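Local structure of peroxiredoxin PRX1, mitochondrial (Saccharomyces cerevisiae, 5YKJ) at residues A[7-12]-A[105-110]; A[49-54]-A[151-156]; A[68-73]-A[100-105]; A[160-165]-A[175-180]; A[182-187]-A[206-211]. The protein reduces peroxides in yeast mitochondria as a 1-Cys thiol peroxidase, its oxidised cysteine probably being restored through the glutathione and thioredoxin systems. All blocks are in the same frame, centred on the assembly; numbering follows the deposited sequence.

Interaction 1: residues A[7-12]-A[105-110]; sequences DAPNFD and AFLYDM
One face of the Tyr108 ring carries Pro9, whose CG stands 4.2 Å from the ring centroid in a CH-pi contact displaced toward the rim. The Phe11 ring meets Tyr108 rim to rim, CE2 to CE1 at 3.7 Å, with planes at 89° and neither ring over the face of the other; Tyr108 OH lies at the edge of Phe11, in its plane. That hydroxyl donates to the backbone carbonyl of Pro9 (OH to O 2.8 Å), coming in at 137° to the C=O, somewhat tilted from its plane. Leu107, its CG turned anti to the backbone N (chi1 173°), spreads its two methyls: CD1 reaches Pro9 CB at 3.8 Å and CD2 reaches Phe11 CB at 3.9 Å. The helix that ends at Leu107 closes in a Schellman motif with Asp109 at C-prime. Beyond the contact, Phe11 stacks on Phe22 and Tyr108 stands edge-to-face with Phe131 of strand 129-133. A phenylalanine in place of Tyr108 would probably leave the Pro9 carbonyl without its hydroxyl donor. One directed bond in an apolar setting thus pins the N-terminal loop of this thioredoxin-like fold to the helix end.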
# COMPACT_ATOMS: atom_id res chain seq x y z
N ASP A 7 -0.54 -13.72 4.12
CA ASP A 7 -0.62 -12.92 5.31
C ASP A 7 0.60 -12.00 5.34
O ASP A 7 1.64 -12.41 5.12
CB ASP A 7 -0.56 -13.76 6.57
CG ASP A 7 -1.78 -14.64 6.76
OD1 ASP A 7 -2.87 -14.25 6.40
OD2 ASP A 7 -1.55 -15.73 7.28
N ALA A 8 0.37 -10.76 5.69
CA ALA A 8 1.44 -9.83 5.88
C ALA A 8 2.06 -10.14 7.26
O ALA A 8 1.46 -10.06 8.24
CB ALA A 8 0.92 -8.42 5.89
N PRO A 9 3.34 -10.51 7.26
CA PRO A 9 3.97 -10.86 8.52
C PRO A 9 4.05 -9.71 9.51
O PRO A 9 4.35 -8.66 9.14
CB PRO A 9 5.40 -11.26 8.15
CG PRO A 9 5.52 -11.11 6.72
CD PRO A 9 4.22 -10.75 6.12
N ASN A 10 3.78 -10.01 10.77
CA ASN A 10 3.90 -9.03 11.80
C ASN A 10 5.37 -8.85 12.20
O ASN A 10 6.16 -9.69 12.00
CB ASN A 10 3.09 -9.44 13.01
CG ASN A 10 2.83 -8.28 13.97
OD1 ASN A 10 3.19 -7.18 13.71
ND2 ASN A 10 2.22 -8.58 15.10
N PHE A 11 5.67 -7.72 12.79
CA PHE A 11 7.01 -7.41 13.19
C PHE A 11 7.01 -6.30 14.22
O PHE A 11 6.11 -5.62 14.31
CB PHE A 11 7.93 -7.04 11.99
CG PHE A 11 7.45 -5.88 11.16
CD1 PHE A 11 7.82 -4.60 11.47
CD2 PHE A 11 6.69 -6.08 10.04
CE1 PHE A 11 7.35 -3.52 10.76
CE2 PHE A 11 6.26 -5.01 9.30
CZ PHE A 11 6.61 -3.73 9.65
N ASP A 12 8.12 -6.18 14.92
CA ASP A 12 8.37 -5.10 15.82
C ASP A 12 9.49 -4.28 15.19
O ASP A 12 10.37 -4.82 14.65
CB ASP A 12 8.82 -5.56 17.20
CG ASP A 12 7.73 -6.27 17.97
OD1 ASP A 12 6.66 -5.81 18.11
OD2 ASP A 12 7.99 -7.34 18.44
N ALA A 105 12.89 -5.70 5.51
CA ALA A 105 12.89 -5.86 4.07
C ALA A 105 13.02 -7.33 3.69
O ALA A 105 12.43 -7.77 2.81
CB ALA A 105 14.05 -5.08 3.47
N PHE A 106 13.87 -8.01 4.43
CA PHE A 106 14.11 -9.43 4.26
C PHE A 106 12.85 -10.23 4.57
O PHE A 106 12.47 -11.08 3.84
CB PHE A 106 15.30 -9.86 5.15
CG PHE A 106 15.64 -11.34 5.08
CD1 PHE A 106 16.16 -11.93 3.97
CD2 PHE A 106 15.46 -12.10 6.19
CE1 PHE A 106 16.44 -13.25 3.97
CE2 PHE A 106 15.77 -13.42 6.19
CZ PHE A 106 16.25 -14.00 5.07
N LEU A 107 12.20 -9.84 5.66
CA LEU A 107 10.97 -10.48 6.07
C LEU A 107 9.88 -10.34 4.99
O LEU A 107 9.05 -11.15 4.87
CB LEU A 107 10.49 -9.91 7.40
CG LEU A 107 9.14 -10.32 7.92
CD1 LEU A 107 9.20 -11.78 8.37
CD2 LEU A 107 8.76 -9.44 9.08
N TYR A 108 9.97 -9.26 4.26
CA TYR A 108 9.01 -8.98 3.21
C TYR A 108 9.45 -9.39 1.80
O TYR A 108 8.87 -9.00 0.87
CB TYR A 108 8.47 -7.53 3.29
CG TYR A 108 7.31 -7.40 4.24
CD1 TYR A 108 7.50 -7.42 5.59
CD2 TYR A 108 6.02 -7.29 3.76
CE1 TYR A 108 6.44 -7.37 6.46
CE2 TYR A 108 4.95 -7.23 4.62
CZ TYR A 108 5.17 -7.26 5.97
OH TYR A 108 4.12 -7.19 6.78
N ASP A 109 10.50 -10.19 1.78
CA ASP A 109 11.05 -10.81 0.58
C ASP A 109 11.66 -9.88 -0.47
O ASP A 109 11.82 -10.27 -1.58
CB ASP A 109 10.01 -11.72 -0.07
CG ASP A 109 9.76 -13.01 0.71
OD1 ASP A 109 10.60 -13.49 1.39
OD2 ASP A 109 8.69 -13.56 0.59
N MET A 110 12.00 -8.68 -0.06
CA MET A 110 12.60 -7.75 -0.97
C MET A 110 14.11 -7.89 -1.15
O MET A 110 14.64 -7.38 -2.08
CB MET A 110 12.25 -6.33 -0.60
CG MET A 110 10.80 -6.12 -0.77
SD MET A 110 10.30 -4.40 -0.33
CE MET A 110 10.31 -4.40 1.48

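Interaction 2: residues A[49-54]-A[151-156]; sequences SAFAKL and RNTSEV
Apolar helix-to-helix packing joins the C-terminal end of helix 46-53 to the first turn of helix 153-169, and no hydrogen bond crosses between the two segments. Thr153 fills the middle. Its CG2 methyl sits over one face of the Phe51 ring, toward the rim, with Phe51 CE1 the nearest ring atom at 4.3 Å, and also meets Ala50 CB at 3.9 Å. The torsion explains this: CG2 is anti to the carbonyl carbon while OG1 stands between the backbone N and C (chi1 57°), so the methyl is the branch offered to Ala50 and Phe51. Leu54 crosses Thr153 at a slant, its CD1 lying 3.4 Å from Thr153 OG1 and 3.6 Å from Thr153 CB. Val156, one turn on, brings CG2 to the edge of the Phe51 ring near its plane, 4.4 Å from CZ. The Thr153 helix is opened by Asn152 at its N-cap, whose OD1 accepts from Glu155 N at 3.1 Å from above the carbonyl plane. Helix 46-53 begins two residues after Cys44, which is oxidised to S-hydroxycysteine in this crystal. Inward of the contact, Phe51 stacks on Phe34 of strand 30-36 and Val156 rests on Phe143 of strand 139-144, while Ser49 turns toward helix 73-87; both helices thus pack against the central mixed sheet.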
# COMPACT_ATOMS: atom_id res chain seq x y z
N SER A 49 6.73 12.64 0.19
CA SER A 49 6.12 13.96 0.26
C SER A 49 4.68 13.92 -0.20
O SER A 49 3.83 14.51 0.38
CB SER A 49 6.93 14.97 -0.63
OG SER A 49 8.21 15.20 -0.14
N ALA A 50 4.43 13.21 -1.28
CA ALA A 50 3.08 13.11 -1.80
C ALA A 50 2.14 12.36 -0.85
O ALA A 50 1.06 12.77 -0.62
CB ALA A 50 3.09 12.50 -3.20
N PHE A 51 2.62 11.25 -0.31
CA PHE A 51 1.81 10.50 0.63
C PHE A 51 1.52 11.36 1.84
O PHE A 51 0.49 11.28 2.39
CB PHE A 51 2.50 9.20 1.03
CG PHE A 51 2.36 8.10 0.01
CD1 PHE A 51 1.16 7.53 -0.24
CD2 PHE A 51 3.45 7.64 -0.66
CE1 PHE A 51 1.06 6.54 -1.18
CE2 PHE A 51 3.34 6.65 -1.62
CZ PHE A 51 2.15 6.09 -1.88
N ALA A 52 2.50 12.13 2.25
CA ALA A 52 2.27 13.02 3.40
C ALA A 52 1.20 14.07 3.12
O ALA A 52 0.38 14.32 3.93
CB ALA A 52 3.55 13.72 3.83
N LYS A 53 1.26 14.68 1.98
CA LYS A 53 0.29 15.69 1.62
C LYS A 53 -1.09 15.10 1.51
O LYS A 53 -2.04 15.73 1.78
CB LYS A 53 0.54 16.27 0.26
CG LYS A 53 1.74 17.09 -0.01
CD LYS A 53 1.39 17.94 -1.24
CE LYS A 53 2.37 17.94 -2.38
NZ LYS A 53 3.28 19.05 -2.09
N LEU A 54 -1.16 13.88 0.99
CA LEU A 54 -2.42 13.22 0.76
C LEU A 54 -2.95 12.36 1.89
O LEU A 54 -3.93 11.76 1.73
CB LEU A 54 -2.36 12.41 -0.52
CG LEU A 54 -2.15 13.21 -1.80
CD1 LEU A 54 -1.71 12.23 -2.87
CD2 LEU A 54 -3.48 13.81 -2.23
N ARG A 151 6.13 6.57 -8.30
CA ARG A 151 4.83 5.93 -8.24
C ARG A 151 3.71 6.91 -8.59
O ARG A 151 3.95 8.03 -8.92
CB ARG A 151 4.60 5.28 -6.88
CG ARG A 151 5.62 4.21 -6.53
CD ARG A 151 5.79 4.07 -5.00
NE ARG A 151 6.68 2.98 -4.61
CZ ARG A 151 7.39 2.96 -3.51
NH1 ARG A 151 7.32 3.92 -2.64
NH2 ARG A 151 8.15 1.94 -3.27
N ASN A 152 2.49 6.40 -8.52
CA ASN A 152 1.30 7.20 -8.82
C ASN A 152 0.32 7.13 -7.64
O ASN A 152 -0.21 6.13 -7.39
CB ASN A 152 0.65 6.66 -10.10
CG ASN A 152 -0.52 7.47 -10.55
OD1 ASN A 152 -1.16 8.07 -9.81
ND2 ASN A 152 -0.80 7.38 -11.81
N THR A 153 0.17 8.23 -6.94
CA THR A 153 -0.69 8.25 -5.78
C THR A 153 -2.17 8.03 -6.11
O THR A 153 -2.88 7.51 -5.36
CB THR A 153 -0.45 9.50 -4.92
OG1 THR A 153 -0.64 10.66 -5.71
CG2 THR A 153 0.97 9.47 -4.37
N SER A 154 -2.56 8.53 -7.25
CA SER A 154 -3.90 8.39 -7.70
C SER A 154 -4.26 6.95 -7.95
O SER A 154 -5.32 6.56 -7.70
CB SER A 154 -4.19 9.23 -8.92
OG SER A 154 -4.15 10.57 -8.57
N GLU A 155 -3.32 6.21 -8.49
CA GLU A 155 -3.55 4.81 -8.72
C GLU A 155 -3.64 4.03 -7.40
O GLU A 155 -4.40 3.14 -7.31
CB GLU A 155 -2.49 4.24 -9.65
CG GLU A 155 -2.65 2.75 -10.00
CD GLU A 155 -3.95 2.41 -10.73
OE1 GLU A 155 -4.63 3.29 -11.12
OE2 GLU A 155 -4.17 1.24 -10.92
N VAL A 156 -2.83 4.39 -6.42
CA VAL A 156 -2.92 3.71 -5.15
C VAL A 156 -4.32 3.94 -4.54
O VAL A 156 -4.89 3.08 -4.05
CB VAL A 156 -1.82 4.21 -4.17
CG1 VAL A 156 -2.06 3.70 -2.73
CG2 VAL A 156 -0.44 3.85 -4.68

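Interaction 3: residues A[68-73]-A[100-105]; sequences LSVEDV and TFRNVA
Thr100 comes first, approaching the bend after strand 63-69: its OG1, anti to the carbonyl carbon (chi1 -49°), lies 3.4 Å from Asp72 CA and 3.5 Å from Asp72 CB. Its carbonyl is tied to that of Val70 by a water that donates to both, at 2.8 Å from Thr100 O and 3.1 Å from Val70 O. Val70 centres an inverse gamma turn. At Arg102 the aliphatic part does the touching, CG meeting Val70 CG1 at 3.8 Å as the side chains cross; the guanidinium travels on to Phe116 O, Lys117 O and Ser123. Val104, in helix 103-107, sets CG1 3.5 Å from Leu68 CD1, the two side chains sliding past each other in opposite directions. Ala105 closes the run with its N 4.1 Å from the same Leu68 CD1. Asp72 keeps its carboxylate for the N-cap of helix 73-87, bonding Ser75 N. Strand end and helix start are therefore joined by largely apolar packing and one water that spends its two hydrogens on the Val70 and Thr100 carbonyls, making the polar link indirect.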
# COMPACT_ATOMS: atom_id res chain seq x y z
N LEU A 68 9.05 2.24 4.77
CA LEU A 68 10.16 1.52 5.20
C LEU A 68 11.27 2.04 4.32
O LEU A 68 11.18 2.17 3.19
CB LEU A 68 9.94 0.02 4.93
CG LEU A 68 11.07 -0.95 5.23
CD1 LEU A 68 10.53 -2.34 5.29
CD2 LEU A 68 12.09 -0.90 4.11
N SER A 69 12.41 2.25 4.98
CA SER A 69 13.63 2.67 4.33
C SER A 69 14.81 2.03 5.09
O SER A 69 14.77 1.99 6.27
CB SER A 69 13.78 4.16 4.27
OG SER A 69 14.93 4.46 3.61
N VAL A 70 15.85 1.58 4.38
CA VAL A 70 16.97 0.98 5.00
C VAL A 70 18.02 1.86 5.55
O VAL A 70 19.08 1.90 5.07
CB VAL A 70 17.56 -0.07 4.03
CG1 VAL A 70 18.63 -0.90 4.69
CG2 VAL A 70 16.46 -0.92 3.47
N GLU A 71 17.65 2.53 6.61
CA GLU A 71 18.50 3.41 7.38
C GLU A 71 17.95 3.47 8.81
O GLU A 71 16.93 2.99 9.06
CB GLU A 71 18.59 4.84 6.80
CG GLU A 71 18.89 4.91 5.34
CD GLU A 71 19.81 6.04 4.93
OE1 GLU A 71 19.98 6.30 3.76
OE2 GLU A 71 20.34 6.70 5.81
N ASP A 72 18.71 4.06 9.70
CA ASP A 72 18.28 4.20 11.07
C ASP A 72 17.24 5.31 11.28
O ASP A 72 17.04 6.09 10.44
CB ASP A 72 19.48 4.29 12.04
CG ASP A 72 20.33 5.53 11.84
OD1 ASP A 72 19.89 6.55 11.43
OD2 ASP A 72 21.50 5.40 12.13
N VAL A 73 16.58 5.31 12.42
CA VAL A 73 15.56 6.27 12.72
C VAL A 73 16.13 7.68 12.75
O VAL A 73 15.50 8.58 12.33
CB VAL A 73 14.88 5.92 14.04
CG1 VAL A 73 13.93 7.01 14.44
CG2 VAL A 73 14.06 4.65 13.87
N THR A 100 17.61 -0.58 9.59
CA THR A 100 18.99 -0.36 9.45
C THR A 100 19.75 -1.55 8.86
O THR A 100 20.64 -1.37 8.11
CB THR A 100 19.57 -0.11 10.85
OG1 THR A 100 18.79 0.86 11.55
CG2 THR A 100 20.98 0.25 10.79
N PHE A 101 19.36 -2.75 9.24
CA PHE A 101 20.01 -3.99 8.83
C PHE A 101 19.22 -4.87 7.84
O PHE A 101 19.50 -6.01 7.68
CB PHE A 101 20.53 -4.81 10.04
CG PHE A 101 21.45 -4.03 10.97
CD1 PHE A 101 22.74 -3.88 10.68
CD2 PHE A 101 21.00 -3.46 12.10
CE1 PHE A 101 23.61 -3.18 11.51
CE2 PHE A 101 21.83 -2.73 12.93
CZ PHE A 101 23.13 -2.61 12.61
N ARG A 102 18.21 -4.28 7.24
CA ARG A 102 17.37 -4.89 6.25
C ARG A 102 16.55 -6.05 6.77
O ARG A 102 16.08 -6.81 6.00
CB ARG A 102 18.18 -5.44 5.04
CG ARG A 102 19.24 -4.62 4.45
CD ARG A 102 20.22 -5.53 3.71
NE ARG A 102 21.35 -4.75 3.34
CZ ARG A 102 21.96 -4.71 2.18
NH1 ARG A 102 21.61 -5.47 1.19
NH2 ARG A 102 22.94 -3.88 2.08
N ASN A 103 16.38 -6.13 8.07
CA ASN A 103 15.65 -7.23 8.62
C ASN A 103 14.16 -7.29 8.16
O ASN A 103 13.65 -8.32 7.88
CB ASN A 103 15.74 -7.24 10.18
CG ASN A 103 17.17 -7.24 10.69
OD1 ASN A 103 17.95 -7.97 10.29
ND2 ASN A 103 17.46 -6.37 11.55
N VAL A 104 13.50 -6.15 8.19
CA VAL A 104 12.10 -6.07 7.77
C VAL A 104 11.95 -6.27 6.24
O VAL A 104 11.09 -6.89 5.79
CB VAL A 104 11.37 -4.80 8.27
CG1 VAL A 104 9.90 -4.73 7.82
CG2 VAL A 104 11.49 -4.67 9.76
N ALA A 105 12.89 -5.70 5.51
CA ALA A 105 12.89 -5.86 4.07
C ALA A 105 13.02 -7.33 3.69
O ALA A 105 12.43 -7.77 2.81
CB ALA A 105 14.05 -5.08 3.47
O HOH W 1 21.51 0.95 6.73

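Interaction 4: residues A[160-165]-A[175-180]; sequences IDALQL and INWQPA
An extended, irregular run, 175-180, passes alongside helix 153-169, and the backbones come nearest at Asp161 and Pro179, with CA atoms 7.3 Å apart. Trp177 carries most of the contact. Its CG is anti to the backbone N (chi1 175°), which extends the indole toward the helix, and the six-membered ring enters between residues one turn apart. CZ3 lies 3.6 Å from Ala162 N and 3.8 Å from Ala162 CB, while Leu165 CD2 lies 3.6 Å from Trp177 CZ2, its side chain crossing the indole at about a right angle. The run belongs to the C-terminal domain of 1-Cys peroxiredoxins and links the long helix that leaves the thioredoxin-like core to strand 183-184. Within the run itself, Pro179 N lies over one face of the indole, offset toward the rim. Pro179 CG also meets Asp161 OD2 at 3.9 Å, the side chains crossing nearly perpendicular; Asp161 uses its OD1 in a salt bridge with Arg61. Replacing Trp177 by an alanine would probably open a gap beside Ala162 and Leu165 and leave the run less firmly seated on the helix. The indole NE1 makes a weak hydrogen bond to Asp181 O, and the Trp177 carbonyl accepts from Arg158 NH1 of the same helix.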
# COMPACT_ATOMS: atom_id res chain seq x y z
N ILE A 160 -7.39 1.11 -3.90
CA ILE A 160 -7.92 0.98 -2.57
C ILE A 160 -9.46 1.07 -2.68
O ILE A 160 -10.16 0.32 -2.07
CB ILE A 160 -7.39 2.07 -1.60
CG1 ILE A 160 -5.97 1.76 -1.18
CG2 ILE A 160 -8.23 2.10 -0.33
CD1 ILE A 160 -5.24 2.97 -0.65
N ASP A 161 -9.91 2.01 -3.48
CA ASP A 161 -11.34 2.17 -3.64
C ASP A 161 -12.00 0.92 -4.25
O ASP A 161 -13.01 0.50 -3.84
CB ASP A 161 -11.66 3.41 -4.46
CG ASP A 161 -11.46 4.71 -3.68
OD1 ASP A 161 -11.44 4.67 -2.51
OD2 ASP A 161 -11.34 5.71 -4.28
N ALA A 162 -11.35 0.37 -5.24
CA ALA A 162 -11.83 -0.83 -5.85
C ALA A 162 -11.82 -1.99 -4.88
O ALA A 162 -12.72 -2.73 -4.84
CB ALA A 162 -10.98 -1.16 -7.08
N LEU A 163 -10.75 -2.16 -4.11
CA LEU A 163 -10.69 -3.26 -3.18
C LEU A 163 -11.74 -3.19 -2.10
O LEU A 163 -12.31 -4.17 -1.74
CB LEU A 163 -9.32 -3.34 -2.52
CG LEU A 163 -8.17 -3.86 -3.39
CD1 LEU A 163 -6.85 -3.43 -2.77
CD2 LEU A 163 -8.25 -5.37 -3.49
N GLN A 164 -11.91 -2.00 -1.57
CA GLN A 164 -12.90 -1.79 -0.54
C GLN A 164 -14.30 -2.02 -1.07
O GLN A 164 -15.09 -2.56 -0.39
CB GLN A 164 -12.76 -0.42 0.12
CG GLN A 164 -11.45 -0.28 0.87
CD GLN A 164 -11.29 1.06 1.58
OE1 GLN A 164 -11.87 2.02 1.23
NE2 GLN A 164 -10.47 1.06 2.56
N LEU A 165 -14.54 -1.55 -2.26
CA LEU A 165 -15.83 -1.72 -2.88
C LEU A 165 -16.14 -3.20 -3.16
O LEU A 165 -17.22 -3.66 -2.92
CB LEU A 165 -15.96 -0.90 -4.17
CG LEU A 165 -17.36 -1.02 -4.80
CD1 LEU A 165 -18.41 -0.43 -3.89
CD2 LEU A 165 -17.33 -0.37 -6.15
N ILE A 175 -11.16 -3.04 -16.11
CA ILE A 175 -10.02 -2.25 -16.43
C ILE A 175 -10.42 -0.77 -16.42
O ILE A 175 -11.44 -0.40 -16.85
CB ILE A 175 -9.51 -2.62 -17.84
CG1 ILE A 175 -8.20 -1.95 -18.19
CG2 ILE A 175 -10.55 -2.22 -18.88
CD1 ILE A 175 -7.01 -2.75 -17.70
N ASN A 176 -9.53 0.03 -15.87
CA ASN A 176 -9.66 1.45 -15.84
C ASN A 176 -10.84 2.01 -15.06
O ASN A 176 -11.18 3.12 -15.24
CB ASN A 176 -9.72 1.90 -17.27
CG ASN A 176 -8.41 1.74 -18.01
OD1 ASN A 176 -7.38 1.64 -17.43
ND2 ASN A 176 -8.50 1.68 -19.31
N TRP A 177 -11.40 1.21 -14.17
CA TRP A 177 -12.53 1.62 -13.38
C TRP A 177 -12.29 2.82 -12.50
O TRP A 177 -11.30 2.92 -11.88
CB TRP A 177 -13.01 0.46 -12.48
CG TRP A 177 -14.09 0.78 -11.53
CD1 TRP A 177 -15.40 0.73 -11.78
CD2 TRP A 177 -13.95 1.17 -10.18
NE1 TRP A 177 -16.09 1.04 -10.69
CE2 TRP A 177 -15.23 1.34 -9.67
CE3 TRP A 177 -12.87 1.40 -9.34
CZ2 TRP A 177 -15.46 1.72 -8.38
CZ3 TRP A 177 -13.10 1.78 -8.10
CH2 TRP A 177 -14.38 1.93 -7.60
N GLN A 178 -13.26 3.70 -12.45
CA GLN A 178 -13.23 4.79 -11.54
C GLN A 178 -14.51 4.69 -10.72
O GLN A 178 -15.49 4.21 -11.15
CB GLN A 178 -13.23 6.14 -12.23
CG GLN A 178 -11.92 6.53 -12.90
CD GLN A 178 -10.74 6.72 -11.97
OE1 GLN A 178 -10.89 7.03 -10.84
NE2 GLN A 178 -9.58 6.51 -12.50
N PRO A 179 -14.47 5.20 -9.52
CA PRO A 179 -15.65 5.20 -8.67
C PRO A 179 -16.78 5.94 -9.40
O PRO A 179 -16.56 6.89 -10.07
CB PRO A 179 -15.21 5.98 -7.45
CG PRO A 179 -13.74 5.68 -7.35
CD PRO A 179 -13.26 5.56 -8.75
N ALA A 180 -17.96 5.35 -9.23
CA ALA A 180 -19.29 5.64 -9.79
C ALA A 180 -19.47 4.95 -11.13
O ALA A 180 -20.53 4.93 -11.64
CB ALA A 180 -19.69 7.12 -9.89

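Interaction 5: residues A[182-187]-A[206-211]; sequences DVIIPP and PYLRFT
Strands 183-184 and 208-211 pair antiparallel, Val183 facing Thr211 as a hydrogen-bonded pair and Ile184 facing Phe210 as a non-hydrogen-bonded one, in the small three-stranded sheet near the C-terminus. Backbone bonds make the frame: Val183 N to Thr211 O at 3.0 Å, Thr211 N to Val183 O at 2.9 Å, and Ile185 N to Arg209 O at 3.1 Å, the last with 165° at its hydrogen. Apolar contacts fill both faces. On one, Ile184 and Phe210 lie side by side, pointing the same way, with Ile184 CG1 over the ring face in a CH-pi contact, 4.0 Å from the centroid. On the other, Thr211 CG2 sits 3.8 Å from Val183 CG2 and also touches Ile185 CG1. Polar groups gather at Arg209, whose chain bends at chi3 (-65°) to turn its guanidinium back toward Ile185 and Pro186; Ile185 CG2 lies over one of its faces, and NH1 goes on to Val189 O and Asn191. One water, held in the guanidinium plane, accepts from Arg209 NE at 3.0 Å and from Arg209 N, and donates to Ile185 O at 2.7 Å.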
# COMPACT_ATOMS: atom_id res chain seq x y z
N ASP A 182 -19.84 1.65 -13.57
CA ASP A 182 -20.48 0.37 -13.41
C ASP A 182 -19.44 -0.70 -13.02
O ASP A 182 -18.32 -0.66 -13.41
CB ASP A 182 -21.22 -0.08 -14.68
CG ASP A 182 -22.39 0.82 -15.06
OD1 ASP A 182 -22.84 1.58 -14.23
OD2 ASP A 182 -22.77 0.76 -16.22
N VAL A 183 -19.91 -1.65 -12.26
CA VAL A 183 -19.16 -2.77 -11.77
C VAL A 183 -19.65 -4.09 -12.37
O VAL A 183 -20.63 -4.14 -13.03
CB VAL A 183 -19.18 -2.84 -10.24
CG1 VAL A 183 -18.47 -1.65 -9.61
CG2 VAL A 183 -20.58 -2.93 -9.69
N ILE A 184 -18.91 -5.14 -12.09
CA ILE A 184 -19.18 -6.44 -12.62
C ILE A 184 -19.59 -7.46 -11.56
O ILE A 184 -19.06 -7.48 -10.52
CB ILE A 184 -17.96 -6.96 -13.40
CG1 ILE A 184 -17.67 -6.11 -14.60
CG2 ILE A 184 -18.16 -8.39 -13.85
CD1 ILE A 184 -16.22 -6.15 -15.04
N ILE A 185 -20.57 -8.29 -11.88
CA ILE A 185 -21.04 -9.28 -10.97
C ILE A 185 -20.12 -10.47 -11.08
O ILE A 185 -19.87 -10.90 -12.10
CB ILE A 185 -22.53 -9.62 -11.27
CG1 ILE A 185 -23.37 -8.38 -11.15
CG2 ILE A 185 -23.04 -10.67 -10.29
CD1 ILE A 185 -24.80 -8.55 -11.64
N PRO A 186 -19.62 -10.95 -9.95
CA PRO A 186 -18.73 -12.09 -9.98
C PRO A 186 -19.45 -13.32 -10.55
O PRO A 186 -20.56 -13.57 -10.36
CB PRO A 186 -18.36 -12.31 -8.50
CG PRO A 186 -18.64 -11.07 -7.83
CD PRO A 186 -19.83 -10.50 -8.57
N PRO A 187 -18.66 -14.09 -11.30
CA PRO A 187 -19.19 -15.29 -11.94
C PRO A 187 -19.70 -16.33 -10.98
O PRO A 187 -20.51 -17.12 -11.36
CB PRO A 187 -18.06 -15.81 -12.79
CG PRO A 187 -16.91 -14.98 -12.56
CD PRO A 187 -17.28 -13.82 -11.68
N PRO A 206 -22.29 -14.39 -20.76
CA PRO A 206 -22.79 -14.96 -19.51
C PRO A 206 -21.89 -14.68 -18.31
O PRO A 206 -22.35 -14.59 -17.23
CB PRO A 206 -22.87 -16.46 -19.80
CG PRO A 206 -23.27 -16.50 -21.23
CD PRO A 206 -22.38 -15.41 -21.83
N TYR A 207 -20.60 -14.57 -18.55
CA TYR A 207 -19.64 -14.32 -17.50
C TYR A 207 -19.32 -12.83 -17.27
O TYR A 207 -18.64 -12.50 -16.35
CB TYR A 207 -18.33 -15.08 -17.78
CG TYR A 207 -17.70 -14.75 -19.11
CD1 TYR A 207 -18.03 -15.44 -20.23
CD2 TYR A 207 -16.80 -13.73 -19.22
CE1 TYR A 207 -17.45 -15.17 -21.44
CE2 TYR A 207 -16.25 -13.42 -20.42
CZ TYR A 207 -16.57 -14.14 -21.52
OH TYR A 207 -16.01 -13.84 -22.71
N LEU A 208 -19.82 -11.99 -18.16
CA LEU A 208 -19.57 -10.58 -18.10
C LEU A 208 -20.86 -9.79 -18.05
O LEU A 208 -21.45 -9.50 -19.03
CB LEU A 208 -18.73 -10.14 -19.29
CG LEU A 208 -18.32 -8.68 -19.34
CD1 LEU A 208 -17.41 -8.28 -18.20
CD2 LEU A 208 -17.64 -8.38 -20.65
N ARG A 209 -21.25 -9.47 -16.82
CA ARG A 209 -22.46 -8.73 -16.50
C ARG A 209 -22.19 -7.47 -15.70
O ARG A 209 -21.75 -7.55 -14.63
CB ARG A 209 -23.43 -9.63 -15.74
CG ARG A 209 -23.71 -10.95 -16.43
CD ARG A 209 -24.19 -12.02 -15.45
NE ARG A 209 -23.17 -12.37 -14.50
CZ ARG A 209 -23.30 -13.17 -13.46
NH1 ARG A 209 -24.44 -13.77 -13.18
NH2 ARG A 209 -22.28 -13.38 -12.67
N PHE A 210 -22.52 -6.33 -16.28
CA PHE A 210 -22.36 -5.04 -15.63
C PHE A 210 -23.62 -4.59 -14.87
O PHE A 210 -24.68 -4.76 -15.33
CB PHE A 210 -21.96 -3.95 -16.62
CG PHE A 210 -20.58 -4.09 -17.18
CD1 PHE A 210 -19.53 -3.49 -16.57
CD2 PHE A 210 -20.35 -4.78 -18.32
CE1 PHE A 210 -18.28 -3.58 -17.07
CE2 PHE A 210 -19.08 -4.92 -18.82
CZ PHE A 210 -18.05 -4.31 -18.20
N THR A 211 -23.41 -3.98 -13.73
CA THR A 211 -24.51 -3.49 -12.93
C THR A 211 -24.08 -2.17 -12.37
O THR A 211 -22.93 -1.90 -12.28
CB THR A 211 -24.92 -4.48 -11.86
OG1 THR A 211 -26.11 -4.05 -11.26
CG2 THR A 211 -23.84 -4.61 -10.79
O HOH W 2 -20.36 -11.22 -14.77

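In the fold
Interactions 1 and 3 share Ala105 and helix 103-107, and touch where Phe11 CZ meets Val104 CG1; interaction 3 is the buried one, while 1, 2 and 5 are partly buried and 4 is a surface contact. Interactions 2 and 4 lie on successive parts of helix 153-169, their centres about 16 Å apart, and carry the chain from the thioredoxin-like core outward. Interaction 4 touches interaction 5 through Trp177 and Leu165 against Val183. Chemistry shifts with place: packing alone joins the segments in 2 and 4, interaction 3 adds a bridging water, interaction 1 a single tyrosine bond, whereas the peripheral interaction 5 rests on backbone strand pairing.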